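Local coordinates for protein diaminopimelate decarboxylase (Psychromonas ingrahamii, PDB 4XG1) that probably catalyses the last step of lysine biosynthesis, the pyridoxal phosphate-dependent decarboxylation of meso-diaminopimelate to L-lysine, working as a homodimer, at residues Leu12-Leu17 with Ile393-Glu398; Tyr33-Ile38 with Leu69-Arg74; Trp42-Ser47 with Pro251-Tyr256; Ser64-Leu69 with Leu87-Gln92. All blocks are in the same frame, centred on the assembly; numbering follows the deposited sequence.

Interaction 1. Residues Leu12-Leu17 with Ile393-Glu398; sequences LFVEGL and ILVDGE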
loop_
_atom_site.group_PDB
_atom_site.type_symbol
_atom_site.label_atom_id
_atom_site.label_comp_id
_atom_site.label_asym_id
_atom_site.label_seq_id
_atom_site.Cartn_x
_atom_site.Cartn_y
_atom_site.Cartn_z
ATOM N N LEU B 12 -17.551 22.498 9.715
ATOM C CA LEU B 12 -16.282 22.536 8.992
ATOM C C LEU B 12 -16.500 22.796 7.515
ATOM O O LEU B 12 -17.376 22.221 6.900
ATOM C CB LEU B 12 -15.502 21.238 9.196
ATOM C CG LEU B 12 -14.101 21.180 8.555
ATOM C CD1 LEU B 12 -13.105 22.101 9.254
ATOM C CD2 LEU B 12 -13.597 19.749 8.570
ATOM N N PHE B 13 -15.698 23.687 6.959
ATOM C CA PHE B 13 -15.872 24.106 5.592
ATOM C C PHE B 13 -14.595 23.880 4.863
ATOM O O PHE B 13 -13.527 23.896 5.445
ATOM C CB PHE B 13 -16.157 25.611 5.508
ATOM C CG PHE B 13 -17.622 25.960 5.359
ATOM C CD1 PHE B 13 -18.562 25.519 6.300
ATOM C CD2 PHE B 13 -18.057 26.740 4.285
ATOM C CE1 PHE B 13 -19.903 25.841 6.164
ATOM C CE2 PHE B 13 -19.399 27.049 4.144
ATOM C CZ PHE B 13 -20.317 26.612 5.085
ATOM N N VAL B 14 -14.724 23.679 3.570
ATOM C CA VAL B 14 -13.604 23.547 2.716
ATOM C C VAL B 14 -13.839 24.600 1.675
ATOM O O VAL B 14 -14.792 24.514 0.911
ATOM C CB VAL B 14 -13.456 22.119 2.081
ATOM C CG1 VAL B 14 -14.786 21.551 1.606
ATOM C CG2 VAL B 14 -12.427 22.154 0.944
ATOM N N GLU B 15 -12.963 25.601 1.666
ATOM C CA GLU B 15 -13.197 26.821 0.905
ATOM C C GLU B 15 -14.663 27.238 1.177
ATOM O O GLU B 15 -15.081 27.285 2.346
ATOM C CB GLU B 15 -12.844 26.591 -0.557
ATOM C CG GLU B 15 -11.379 26.206 -0.713
ATOM C CD GLU B 15 -10.883 26.156 -2.146
ATOM O OE1 GLU B 15 -11.572 26.708 -3.047
ATOM O OE2 GLU B 15 -9.807 25.552 -2.378
ATOM N N GLY B 16 -15.465 27.429 0.144
ATOM C CA GLY B 16 -16.829 27.884 0.330
ATOM C C GLY B 16 -17.875 26.844 0.700
ATOM O O GLY B 16 -19.028 27.193 0.910
ATOM N N LEU B 17 -17.497 25.573 0.816
ATOM C CA LEU B 17 -18.487 24.529 0.991
ATOM C C LEU B 17 -18.386 23.828 2.332
ATOM O O LEU B 17 -17.285 23.537 2.832
ATOM C CB LEU B 17 -18.355 23.514 -0.116
ATOM C CG LEU B 17 -18.838 23.899 -1.510
ATOM C CD1 LEU B 17 -18.514 22.752 -2.466
ATOM C CD2 LEU B 17 -20.338 24.192 -1.543
ATOM N N ILE B 393 -12.323 14.187 -4.410
ATOM C CA ILE B 393 -13.096 15.364 -4.742
ATOM C C ILE B 393 -12.270 16.606 -4.623
ATOM O O ILE B 393 -11.576 16.815 -3.632
ATOM C CB ILE B 393 -14.236 15.511 -3.759
ATOM C CG1 ILE B 393 -15.130 14.297 -3.857
ATOM C CG2 ILE B 393 -15.088 16.749 -4.070
ATOM C CD1 ILE B 393 -16.102 14.207 -2.703
ATOM N N LEU B 394 -12.372 17.459 -5.621
ATOM C CA LEU B 394 -11.650 18.718 -5.634
ATOM C C LEU B 394 -12.629 19.872 -5.492
ATOM O O LEU B 394 -13.524 20.031 -6.334
ATOM C CB LEU B 394 -10.885 18.873 -6.955
ATOM C CG LEU B 394 -9.941 20.079 -7.013
ATOM C CD1 LEU B 394 -8.997 20.167 -5.817
ATOM C CD2 LEU B 394 -9.119 20.004 -8.269
ATOM N N VAL B 395 -12.433 20.669 -4.454
ATOM C CA VAL B 395 -13.268 21.809 -4.198
ATOM C C VAL B 395 -12.652 23.107 -4.703
ATOM O O VAL B 395 -11.471 23.393 -4.486
ATOM C CB VAL B 395 -13.562 21.982 -2.728
ATOM C CG1 VAL B 395 -14.366 23.259 -2.507
ATOM C CG2 VAL B 395 -14.354 20.796 -2.224
ATOM N N ASP B 396 -13.479 23.874 -5.421
ATOM C CA ASP B 396 -13.097 25.172 -5.952
ATOM C C ASP B 396 -14.162 26.202 -5.571
ATOM O O ASP B 396 -15.277 26.198 -6.105
ATOM C CB ASP B 396 -12.962 25.101 -7.460
ATOM C CG ASP B 396 -12.393 26.356 -8.020
ATOM O OD1 ASP B 396 -12.244 27.320 -7.204
ATOM O OD2 ASP B 396 -12.050 26.370 -9.245
ATOM N N GLY B 397 -13.824 27.060 -4.630
ATOM C CA GLY B 397 -14.758 28.050 -4.149
ATOM C C GLY B 397 -16.008 27.422 -3.600
ATOM O O GLY B 397 -16.017 26.889 -2.499
ATOM N N GLU B 398 -17.065 27.459 -4.399
ATOM C CA GLU B 398 -18.350 26.874 -4.013
ATOM C C GLU B 398 -18.737 25.689 -4.891
ATOM O O GLU B 398 -19.857 25.194 -4.798
ATOM C CB GLU B 398 -19.447 27.947 -4.032
ATOM C CG GLU B 398 -20.011 28.246 -2.649
ATOM C CD GLU B 398 -21.129 29.278 -2.635
ATOM O OE1 GLU B 398 -20.884 30.402 -3.142
ATOM O OE2 GLU B 398 -22.224 28.970 -2.077
#
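Val14 and Val395 meet tip to tip, with CG2 of Val14 3.8 Å from CB of Val395, and form the tightly packed floor of this contact. Leu17 extends it: Leu17 CD1 lies 4.2 Å from Val395 CG1. On its other branch, Leu17 CD2 rests 3.4 Å from Glu398 O. Above this apolar layer two turns interlock. The type II' turn from Val14 to Leu17, which joins strands 12-14 and 17-18, is pinned to the bend between strands 391-396 and 399-404 in the beta domain that accompanies the barrel in this decarboxylase family. Gly16 N gives a hydrogen bond to Gly397 O (2.8 Å), and Gly397 N answers with one of 159° to Glu15 OE1 (2.8 Å), which it meets nearly along the C-O axis. Glu15 gets there through an extended chain (chi2 -171°). Its other oxygen, OE2, is held by Ser34 OG and Ala36 N. Glu15 OE1 and Asp396 OD1 are 4.3 Å apart, a like-charge approach probably eased by the salt bridge of Asp396 to Arg35. The solvent side is much looser. There Glu398 lies exposed, and its CG passes 3.8 Å from Gly16 O without a polar bond across.

Interaction 2. Residues Tyr33-Ile38 with Leu69-Arg74; sequences YSRATI and LNLMAR. With TME (propane), chain S.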
loop_
_atom_site.group_PDB
_atom_site.type_symbol
_atom_site.label_atom_id
_atom_site.label_comp_id
_atom_site.label_asym_id
_atom_site.label_seq_id
_atom_site.Cartn_x
_atom_site.Cartn_y
_atom_site.Cartn_z
ATOM N N TYR B 33 -9.981 17.636 -1.547
ATOM C CA TYR B 33 -8.835 18.510 -1.795
ATOM C C TYR B 33 -9.271 19.956 -2.028
ATOM O O TYR B 33 -10.302 20.205 -2.665
ATOM C CB TYR B 33 -8.063 18.042 -3.016
ATOM C CG TYR B 33 -7.590 16.593 -2.967
ATOM C CD1 TYR B 33 -6.781 16.128 -1.951
ATOM C CD2 TYR B 33 -7.965 15.683 -3.966
ATOM C CE1 TYR B 33 -6.367 14.812 -1.916
ATOM C CE2 TYR B 33 -7.569 14.369 -3.932
ATOM C CZ TYR B 33 -6.763 13.937 -2.906
ATOM O OH TYR B 33 -6.346 12.621 -2.885
ATOM N N SER B 34 -8.486 20.893 -1.484
ATOM C CA SER B 34 -8.657 22.335 -1.697
ATOM C C SER B 34 -7.860 22.828 -2.865
ATOM O O SER B 34 -6.659 22.811 -2.829
ATOM C CB SER B 34 -8.208 23.123 -0.468
ATOM O OG SER B 34 -7.969 24.491 -0.801
ATOM N N ARG B 35 -8.524 23.297 -3.903
ATOM C CA ARG B 35 -7.803 23.900 -5.047
ATOM C C ARG B 35 -6.950 25.104 -4.629
ATOM O O ARG B 35 -5.798 25.231 -5.033
ATOM C CB ARG B 35 -8.766 24.409 -6.093
ATOM C CG ARG B 35 -8.018 25.236 -7.108
ATOM C CD ARG B 35 -8.902 25.751 -8.211
ATOM N NE ARG B 35 -8.057 26.249 -9.298
ATOM C CZ ARG B 35 -8.514 26.756 -10.440
ATOM N NH1 ARG B 35 -9.829 26.839 -10.663
ATOM N NH2 ARG B 35 -7.655 27.179 -11.358
ATOM N N ALA B 36 -7.542 25.971 -3.804
ATOM C CA ALA B 36 -6.877 27.176 -3.361
ATOM C C ALA B 36 -5.626 26.827 -2.553
ATOM O O ALA B 36 -4.572 27.420 -2.762
ATOM C CB ALA B 36 -7.820 28.021 -2.512
ATOM N N THR B 37 -5.735 25.878 -1.638
ATOM C CA THR B 37 -4.588 25.488 -0.851
ATOM C C THR B 37 -3.477 24.937 -1.716
ATOM O O THR B 37 -2.326 25.216 -1.480
ATOM C CB THR B 37 -4.955 24.429 0.157
ATOM O OG1 THR B 37 -6.065 24.890 0.945
ATOM C CG2 THR B 37 -3.756 24.099 1.065
ATOM N N ILE B 38 -3.817 24.160 -2.743
ATOM C CA ILE B 38 -2.788 23.598 -3.624
ATOM C C ILE B 38 -2.041 24.716 -4.338
ATOM O O ILE B 38 -0.798 24.731 -4.429
ATOM C CB ILE B 38 -3.401 22.647 -4.681
ATOM C CG1 ILE B 38 -3.939 21.398 -3.992
ATOM C CG2 ILE B 38 -2.383 22.249 -5.719
ATOM C CD1 ILE B 38 -4.904 20.610 -4.830
ATOM N N LEU B 69 -2.620 17.415 -11.032
ATOM C CA LEU B 69 -1.473 17.654 -11.862
ATOM C C LEU B 69 -1.800 18.818 -12.760
ATOM O O LEU B 69 -0.941 19.630 -13.083
ATOM C CB LEU B 69 -1.148 16.425 -12.714
ATOM C CG LEU B 69 -0.594 15.263 -11.908
ATOM C CD1 LEU B 69 -0.142 14.127 -12.821
ATOM C CD2 LEU B 69 0.548 15.705 -10.984
ATOM N N ASN B 70 -3.043 18.848 -13.204
ATOM C CA ASN B 70 -3.478 19.840 -14.150
ATOM C C ASN B 70 -3.427 21.210 -13.540
ATOM O O ASN B 70 -3.020 22.149 -14.188
ATOM C CB ASN B 70 -4.892 19.527 -14.623
ATOM C CG ASN B 70 -5.417 20.576 -15.591
ATOM O OD1 ASN B 70 -6.224 21.396 -15.205
ATOM N ND2 ASN B 70 -4.921 20.562 -16.835
ATOM N N LEU B 71 -3.794 21.325 -12.276
ATOM C CA LEU B 71 -3.651 22.599 -11.599
ATOM C C LEU B 71 -2.214 23.099 -11.689
ATOM O O LEU B 71 -1.987 24.268 -11.997
ATOM C CB LEU B 71 -4.040 22.502 -10.143
ATOM C CG LEU B 71 -5.508 22.256 -9.844
ATOM C CD1 LEU B 71 -5.719 22.304 -8.330
ATOM C CD2 LEU B 71 -6.391 23.282 -10.535
ATOM N N MET B 72 -1.253 22.226 -11.423
ATOM C CA MET B 72 0.120 22.631 -11.515
ATOM C C MET B 72 0.445 23.037 -12.954
ATOM O O MET B 72 1.155 24.027 -13.173
ATOM C CB MET B 72 1.092 21.506 -11.154
ATOM C CG MET B 72 0.875 20.813 -9.845
ATOM S SD MET B 72 0.902 21.837 -8.386
ATOM C CE MET B 72 0.290 20.580 -7.293
ATOM N N ALA B 73 0.021 22.222 -13.912
ATOM C CA ALA B 73 0.364 22.430 -15.312
ATOM C C ALA B 73 -0.111 23.823 -15.806
ATOM O O ALA B 73 0.595 24.501 -16.544
ATOM C CB ALA B 73 -0.219 21.347 -16.171
ATOM N N ARG B 74 -1.268 24.257 -15.327
ATOM C CA ARG B 74 -1.808 25.564 -15.656
ATOM C C ARG B 74 -0.961 26.696 -15.112
ATOM O O ARG B 74 -0.817 27.739 -15.776
ATOM C CB ARG B 74 -3.235 25.725 -15.132
ATOM C CG ARG B 74 -4.233 24.961 -15.965
ATOM C CD ARG B 74 -5.612 24.949 -15.367
ATOM N NE ARG B 74 -6.078 26.305 -15.171
ATOM C CZ ARG B 74 -6.564 27.064 -16.155
ATOM N NH1 ARG B 74 -6.661 26.607 -17.427
ATOM N NH2 ARG B 74 -6.974 28.286 -15.854
HETATM C C1 TME S . -6.220 30.398 -5.245
HETATM C C2 TME S . -4.941 30.315 -4.376
HETATM C C3 TME S . -5.127 30.663 -2.891
#
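Leu71 wedges between Arg35 and Ile38, joining the start of helix 35-49 to helix 66-74, which follows strand 54-59 on the outside of the TIM barrel. Leu71 CD1 lies 3.9 Å from Arg35 CG and 4.0 Å from Ile38 CD1, while Leu71 CD2 packs 3.6 Å from Arg35 NE. The Arg35 chain, extended from CG to NE with CG opposite the backbone N (chi1 169°), runs past this leucine toward the second helix. Next in sequence, Met72 bends at its second torsion (chi2 -58°), which swings CE to 3.5 Å from Ile38 CG2; the two side chains cross at about a right angle. Phe79 and Tyr58, from the barrel strands, also touch this methionine. One turn after Leu71, nearer the solvent, Arg74 brings NE to 4.2 Å from NH2 of Arg35. This approach of like charges is probably softened by the salt bridges of Arg35 to Asp396 and Glu39, and Ile421 of the second subunit packs on both arginines. No hydrogen bond spans the two segments. Ala36 O lies 3.3 Å from C3 of a bound propane. Helix 35-49 is capped from within: Ser34, at its N-cap, receives the N-H of Thr37 on OG at 2.8 Å in a bond of 164°.

Interaction 3. Residues Trp42-Ser47 with Pro251-Tyr256; sequences WQAFDS and PEPAEY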
loop_
_atom_site.group_PDB
_atom_site.type_symbol
_atom_site.label_atom_id
_atom_site.label_comp_id
_atom_site.label_asym_id
_atom_site.label_seq_id
_atom_site.Cartn_x
_atom_site.Cartn_y
_atom_site.Cartn_z
ATOM N N TRP B 42 1.899 25.963 -3.997
ATOM C CA TRP B 42 2.840 25.916 -5.109
ATOM C C TRP B 42 3.438 27.303 -5.326
ATOM O O TRP B 42 4.616 27.443 -5.592
ATOM C CB TRP B 42 2.160 25.453 -6.388
ATOM C CG TRP B 42 3.116 25.281 -7.530
ATOM C CD1 TRP B 42 3.762 24.142 -7.894
ATOM C CD2 TRP B 42 3.524 26.284 -8.468
ATOM N NE1 TRP B 42 4.541 24.362 -9.019
ATOM C CE2 TRP B 42 4.407 25.677 -9.375
ATOM C CE3 TRP B 42 3.218 27.647 -8.624
ATOM C CZ2 TRP B 42 4.975 26.371 -10.408
ATOM C CZ3 TRP B 42 3.785 28.333 -9.653
ATOM C CH2 TRP B 42 4.638 27.703 -10.540
ATOM N N GLN B 43 2.590 28.330 -5.257
ATOM C CA GLN B 43 3.013 29.725 -5.451
ATOM C C GLN B 43 3.970 30.200 -4.367
ATOM O O GLN B 43 4.973 30.820 -4.681
ATOM C CB GLN B 43 1.802 30.659 -5.541
ATOM C CG GLN B 43 1.422 30.921 -6.987
ATOM C CD GLN B 43 -0.062 31.065 -7.186
ATOM O OE1 GLN B 43 -0.836 31.145 -6.209
ATOM N NE2 GLN B 43 -0.472 31.172 -8.449
ATOM N N ALA B 44 3.664 29.883 -3.110
ATOM C CA ALA B 44 4.577 30.168 -2.006
ATOM C C ALA B 44 5.985 29.759 -2.366
ATOM O O ALA B 44 6.899 30.549 -2.164
ATOM C CB ALA B 44 4.146 29.468 -0.748
ATOM N N PHE B 45 6.150 28.598 -2.993
ATOM C CA PHE B 45 7.459 28.172 -3.463
ATOM C C PHE B 45 7.973 28.969 -4.666
ATOM O O PHE B 45 9.146 29.333 -4.747
ATOM C CB PHE B 45 7.424 26.694 -3.918
ATOM C CG PHE B 45 7.745 25.684 -2.835
ATOM C CD1 PHE B 45 9.039 25.448 -2.492
ATOM C CD2 PHE B 45 6.739 24.965 -2.195
ATOM C CE1 PHE B 45 9.359 24.540 -1.506
ATOM C CE2 PHE B 45 7.041 24.063 -1.198
ATOM C CZ PHE B 45 8.374 23.849 -0.857
ATOM N N ASP B 46 7.107 29.164 -5.654
ATOM C CA ASP B 46 7.509 29.770 -6.908
ATOM C C ASP B 46 7.881 31.243 -6.729
ATOM O O ASP B 46 8.945 31.682 -7.154
ATOM C CB ASP B 46 6.384 29.666 -7.902
ATOM C CG ASP B 46 6.787 30.121 -9.280
ATOM O OD1 ASP B 46 7.736 29.525 -9.845
ATOM O OD2 ASP B 46 6.106 31.058 -9.785
ATOM N N SER B 47 7.017 31.991 -6.067
ATOM C CA SER B 47 7.256 33.407 -5.819
ATOM C C SER B 47 8.575 33.563 -5.087
ATOM O O SER B 47 9.490 34.247 -5.582
ATOM C CB SER B 47 6.135 34.019 -4.977
ATOM O OG SER B 47 4.945 34.030 -5.715
ATOM N N PRO B 251 10.276 24.984 8.603
ATOM C CA PRO B 251 10.310 26.201 7.852
ATOM C C PRO B 251 9.194 26.177 6.840
ATOM O O PRO B 251 9.019 25.173 6.151
ATOM C CB PRO B 251 11.663 26.134 7.117
ATOM C CG PRO B 251 12.470 25.120 7.843
ATOM C CD PRO B 251 11.506 24.182 8.450
ATOM N N GLU B 252 8.500 27.290 6.682
ATOM C CA GLU B 252 7.585 27.405 5.568
ATOM C C GLU B 252 8.346 27.607 4.288
ATOM O O GLU B 252 9.489 28.039 4.309
ATOM C CB GLU B 252 6.555 28.488 5.834
ATOM C CG GLU B 252 5.422 27.940 6.693
ATOM C CD GLU B 252 4.716 29.007 7.472
ATOM O OE1 GLU B 252 4.713 30.173 6.993
ATOM O OE2 GLU B 252 4.177 28.683 8.558
ATOM N N PRO B 253 7.735 27.245 3.148
ATOM C CA PRO B 253 8.413 27.273 1.863
ATOM C C PRO B 253 9.155 28.567 1.549
ATOM O O PRO B 253 10.304 28.525 1.079
ATOM C CB PRO B 253 7.294 27.083 0.858
ATOM C CG PRO B 253 6.171 26.499 1.597
ATOM C CD PRO B 253 6.381 26.679 3.058
ATOM N N ALA B 254 8.500 29.710 1.797
ATOM C CA ALA B 254 9.128 31.034 1.617
ATOM C C ALA B 254 10.492 31.122 2.314
ATOM O O ALA B 254 11.491 31.406 1.673
ATOM C CB ALA B 254 8.210 32.118 2.154
ATOM N N GLU B 255 10.517 30.841 3.614
ATOM C CA GLU B 255 11.760 30.877 4.430
ATOM C C GLU B 255 12.849 29.922 3.944
ATOM O O GLU B 255 14.044 30.271 3.870
ATOM C CB GLU B 255 11.433 30.504 5.860
ATOM C CG GLU B 255 10.320 31.342 6.465
ATOM C CD GLU B 255 9.599 30.689 7.633
ATOM O OE1 GLU B 255 9.995 29.582 8.054
ATOM O OE2 GLU B 255 8.620 31.292 8.140
ATOM N N TYR B 256 12.426 28.704 3.622
ATOM C CA TYR B 256 13.312 27.698 3.073
ATOM C C TYR B 256 13.947 28.172 1.807
ATOM O O TYR B 256 15.164 27.980 1.599
ATOM C CB TYR B 256 12.502 26.405 2.824
ATOM C CG TYR B 256 12.947 25.461 1.708
ATOM C CD1 TYR B 256 13.895 24.492 1.935
ATOM C CD2 TYR B 256 12.368 25.499 0.453
ATOM C CE1 TYR B 256 14.263 23.571 0.929
ATOM C CE2 TYR B 256 12.754 24.598 -0.550
ATOM C CZ TYR B 256 13.685 23.624 -0.297
ATOM O OH TYR B 256 14.064 22.708 -1.275
#
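At the closing seam of the TIM barrel, where strands 54-59 and 270-273 run side by side, the helices that lead into them touch through Phe45 of helix 35-49 and Pro253 of helix 253-262. The proline sits squarely over the phenylalanine: its CB is 3.6 Å from the centroid of the Phe45 ring and only 10° off the ring normal, a CH-pi contact. Pro253 CG leans the same way and comes within 3.8 Å of Phe45 CE2. A second aromatic meets the rim of the ring, with Tyr256 CE2 near the Phe45 plane and 3.5 Å from Phe45 CE1. The two ring planes stand at 78° with centroids 5.8 Å apart, an oblique pairing. Tyr256 CG lies roughly opposite its backbone N (chi1 152°), which turns the ring toward Phe45, and Phe211 meets the Tyr256 ring edge-to-face. Nearer the surface, Ala44 CB lies 4.3 Å from Pro253 CB. Pro253 is the first residue of its helix, a place where a missing N-H costs no helical bond. Glu252 stands at the N-cap position, and its backbone N donates to Glu255 OE1 at 3.1 Å, from above the carboxylate plane. On the inward side Phe45 packs on Ile56, Ala278, Ile279 and Pro275, the last predicted to belong to the cofactor site. With no hydrogen bond between 42-47 and 251-256, the two helices meet here through dispersion and weak C-H to ring attraction, so their contact probably rests on close apolar fit.

Interaction 4. Residues Ser64-Leu69 with Leu87-Gln92; sequences SNLAVL and LMRVIQ. With SCN (thiocyanate ion), chain E.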
loop_
_atom_site.group_PDB
_atom_site.type_symbol
_atom_site.label_atom_id
_atom_site.label_comp_id
_atom_site.label_asym_id
_atom_site.label_seq_id
_atom_site.Cartn_x
_atom_site.Cartn_y
_atom_site.Cartn_z
ATOM N N SER B 64 -0.916 12.035 -7.497
ATOM C CA SER B 64 -0.762 11.965 -8.930
ATOM C C SER B 64 -2.088 12.136 -9.655
ATOM O O SER B 64 -2.183 11.915 -10.876
ATOM C CB SER B 64 -0.152 10.599 -9.293
ATOM O OG SER B 64 0.840 10.253 -8.357
ATOM N N ASN B 65 -3.103 12.553 -8.928
ATOM C CA ASN B 65 -4.392 12.728 -9.548
ATOM C C ASN B 65 -4.333 13.704 -10.735
ATOM O O ASN B 65 -3.696 14.732 -10.640
ATOM C CB ASN B 65 -5.376 13.228 -8.532
ATOM C CG ASN B 65 -6.748 13.446 -9.133
ATOM O OD1 ASN B 65 -7.050 14.532 -9.636
ATOM N ND2 ASN B 65 -7.567 12.420 -9.123
ATOM N N LEU B 66 -5.030 13.377 -11.828
ATOM C CA LEU B 66 -4.960 14.169 -13.050
ATOM C C LEU B 66 -5.381 15.661 -12.844
ATOM O O LEU B 66 -4.775 16.538 -13.393
ATOM C CB LEU B 66 -5.818 13.575 -14.134
ATOM C CG LEU B 66 -5.454 12.207 -14.661
ATOM C CD1 LEU B 66 -6.334 11.895 -15.865
ATOM C CD2 LEU B 66 -4.032 12.108 -15.050
ATOM N N ALA B 67 -6.401 15.906 -12.061
ATOM C CA ALA B 67 -6.871 17.238 -11.831
ATOM C C ALA B 67 -5.822 17.987 -11.067
ATOM O O ALA B 67 -5.590 19.145 -11.331
ATOM C CB ALA B 67 -8.184 17.250 -11.048
ATOM N N VAL B 68 -5.208 17.331 -10.099
ATOM C CA VAL B 68 -4.183 17.952 -9.296
ATOM C C VAL B 68 -3.009 18.316 -10.173
ATOM O O VAL B 68 -2.443 19.383 -10.059
ATOM C CB VAL B 68 -3.734 17.012 -8.181
ATOM C CG1 VAL B 68 -2.468 17.528 -7.491
ATOM C CG2 VAL B 68 -4.851 16.887 -7.166
ATOM N N LEU B 69 -2.620 17.415 -11.032
ATOM C CA LEU B 69 -1.473 17.654 -11.862
ATOM C C LEU B 69 -1.800 18.818 -12.760
ATOM O O LEU B 69 -0.941 19.630 -13.083
ATOM C CB LEU B 69 -1.148 16.425 -12.714
ATOM C CG LEU B 69 -0.594 15.263 -11.908
ATOM C CD1 LEU B 69 -0.142 14.127 -12.821
ATOM C CD2 LEU B 69 0.548 15.705 -10.984
ATOM N N LEU B 87 4.933 9.653 -16.041
ATOM C CA LEU B 87 5.146 10.402 -17.264
ATOM C C LEU B 87 3.824 10.567 -18.007
ATOM O O LEU B 87 3.460 11.683 -18.388
ATOM C CB LEU B 87 6.155 9.691 -18.167
ATOM C CG LEU B 87 6.328 10.235 -19.596
ATOM C CD1 LEU B 87 6.786 11.679 -19.589
ATOM C CD2 LEU B 87 7.308 9.393 -20.384
ATOM N N MET B 88 3.105 9.459 -18.186
ATOM C CA MET B 88 1.822 9.487 -18.924
ATOM C C MET B 88 0.760 10.259 -18.181
ATOM O O MET B 88 -0.058 10.928 -18.794
ATOM C CB MET B 88 1.346 8.069 -19.241
ATOM C CG MET B 88 2.309 7.293 -20.160
ATOM S SD MET B 88 2.759 8.268 -21.630
ATOM C CE MET B 88 4.481 7.841 -21.846
ATOM N N ARG B 89 0.768 10.182 -16.866
ATOM C CA ARG B 89 -0.172 10.962 -16.083
ATOM C C ARG B 89 0.043 12.443 -16.338
ATOM O O ARG B 89 -0.890 13.187 -16.593
ATOM C CB ARG B 89 -0.013 10.697 -14.577
ATOM C CG ARG B 89 -0.773 9.487 -14.067
ATOM C CD ARG B 89 -0.588 9.284 -12.566
ATOM N NE ARG B 89 -1.520 8.308 -12.033
ATOM C CZ ARG B 89 -2.816 8.530 -11.829
ATOM N NH1 ARG B 89 -3.368 9.731 -12.050
ATOM N NH2 ARG B 89 -3.604 7.559 -11.394
ATOM N N VAL B 90 1.295 12.869 -16.287
ATOM C CA VAL B 90 1.604 14.272 -16.496
ATOM C C VAL B 90 1.244 14.779 -17.904
ATOM O O VAL B 90 0.705 15.859 -18.061
ATOM C CB VAL B 90 3.078 14.542 -16.230
ATOM C CG1 VAL B 90 3.480 15.903 -16.814
ATOM C CG2 VAL B 90 3.331 14.537 -14.735
ATOM N N ILE B 91 1.538 13.990 -18.916
ATOM C CA ILE B 91 1.147 14.352 -20.255
ATOM C C ILE B 91 -0.344 14.409 -20.375
ATOM O O ILE B 91 -0.901 15.370 -20.920
ATOM C CB ILE B 91 1.678 13.364 -21.278
ATOM C CG1 ILE B 91 3.200 13.543 -21.419
ATOM C CG2 ILE B 91 1.009 13.604 -22.628
ATOM C CD1 ILE B 91 3.899 12.377 -22.092
ATOM N N GLN B 92 -1.007 13.393 -19.839
ATOM C CA GLN B 92 -2.449 13.350 -19.869
ATOM C C GLN B 92 -3.019 14.636 -19.282
ATOM O O GLN B 92 -3.981 15.155 -19.789
ATOM C CB GLN B 92 -2.951 12.116 -19.096
ATOM C CG GLN B 92 -4.388 11.790 -19.406
ATOM C CD GLN B 92 -4.623 11.429 -20.842
ATOM O OE1 GLN B 92 -5.519 11.988 -21.479
ATOM N NE2 GLN B 92 -3.832 10.512 -21.371
HETATM S S SCN E . -1.083 6.624 -8.156
HETATM C C SCN E . -1.311 5.849 -9.422
HETATM N N SCN E . -1.466 5.252 -10.402
#
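NH1 of Arg89 is shared by two acceptors. Ser64 O stands 2.7 Å from it, but the bond is weak because it bends to 116°; the stronger partner is Glu416 of the second subunit, which forms a salt bridge. The same glutamate accepts from Leu66 N, at the start of helix 66-74. Arg89 reaches this spot from helix 84-92 along a chain extended from CG to NE (chi2 -179°), and its CD packs 3.6 Å from Ser64 CB. On the edge of the guanidinium a thiocyanate ion, probably from the crystallisation liquor, takes weak bonds to its N from Arg89 NH2 (3.3 Å) and NE. Below the polar layer the two successive outer helices of the TIM barrel pack through leucines. Leu66 CD2 lies 3.7 Å from the carbonyl O of Arg89, and its other branch, CD1, lies 4.0 Å from Gln92 CG. Leu69 CD1 sits against Arg89 CB (3.9 Å) and Val90 CG2 (4.0 Å). Asn65 caps helix 66-74, its OD1 accepting from Ala67 N at 2.9 Å. As a charged donor divided between the Ser64 carbonyl and Glu416 of the partner chain, the buried arginine couples packing within one barrel to the dimer interface.

In the fold
Following the chain from its N terminus, interaction 1 starts first and ends last: residues 12-17 pair with 393-398, 376 residues on, so the other three contacts fall within its span, and it ties the N-terminal turn to the beta domain. Interaction 2 closes a short loop, joining helix 35-49 to helix 66-74. It crosses interaction 3, which starts within that loop at 42-47 and ties helix 35-49 to helix 253-262 across the barrel closure. Interaction 2 also crosses interaction 4, which shares Leu69 with it, joins helices 66-74 and 84-92, and sits wholly within the span of interaction 3. Met72 touching Trp42 links interactions 2 and 3. Interactions 1, 2 and 4 border the second subunit.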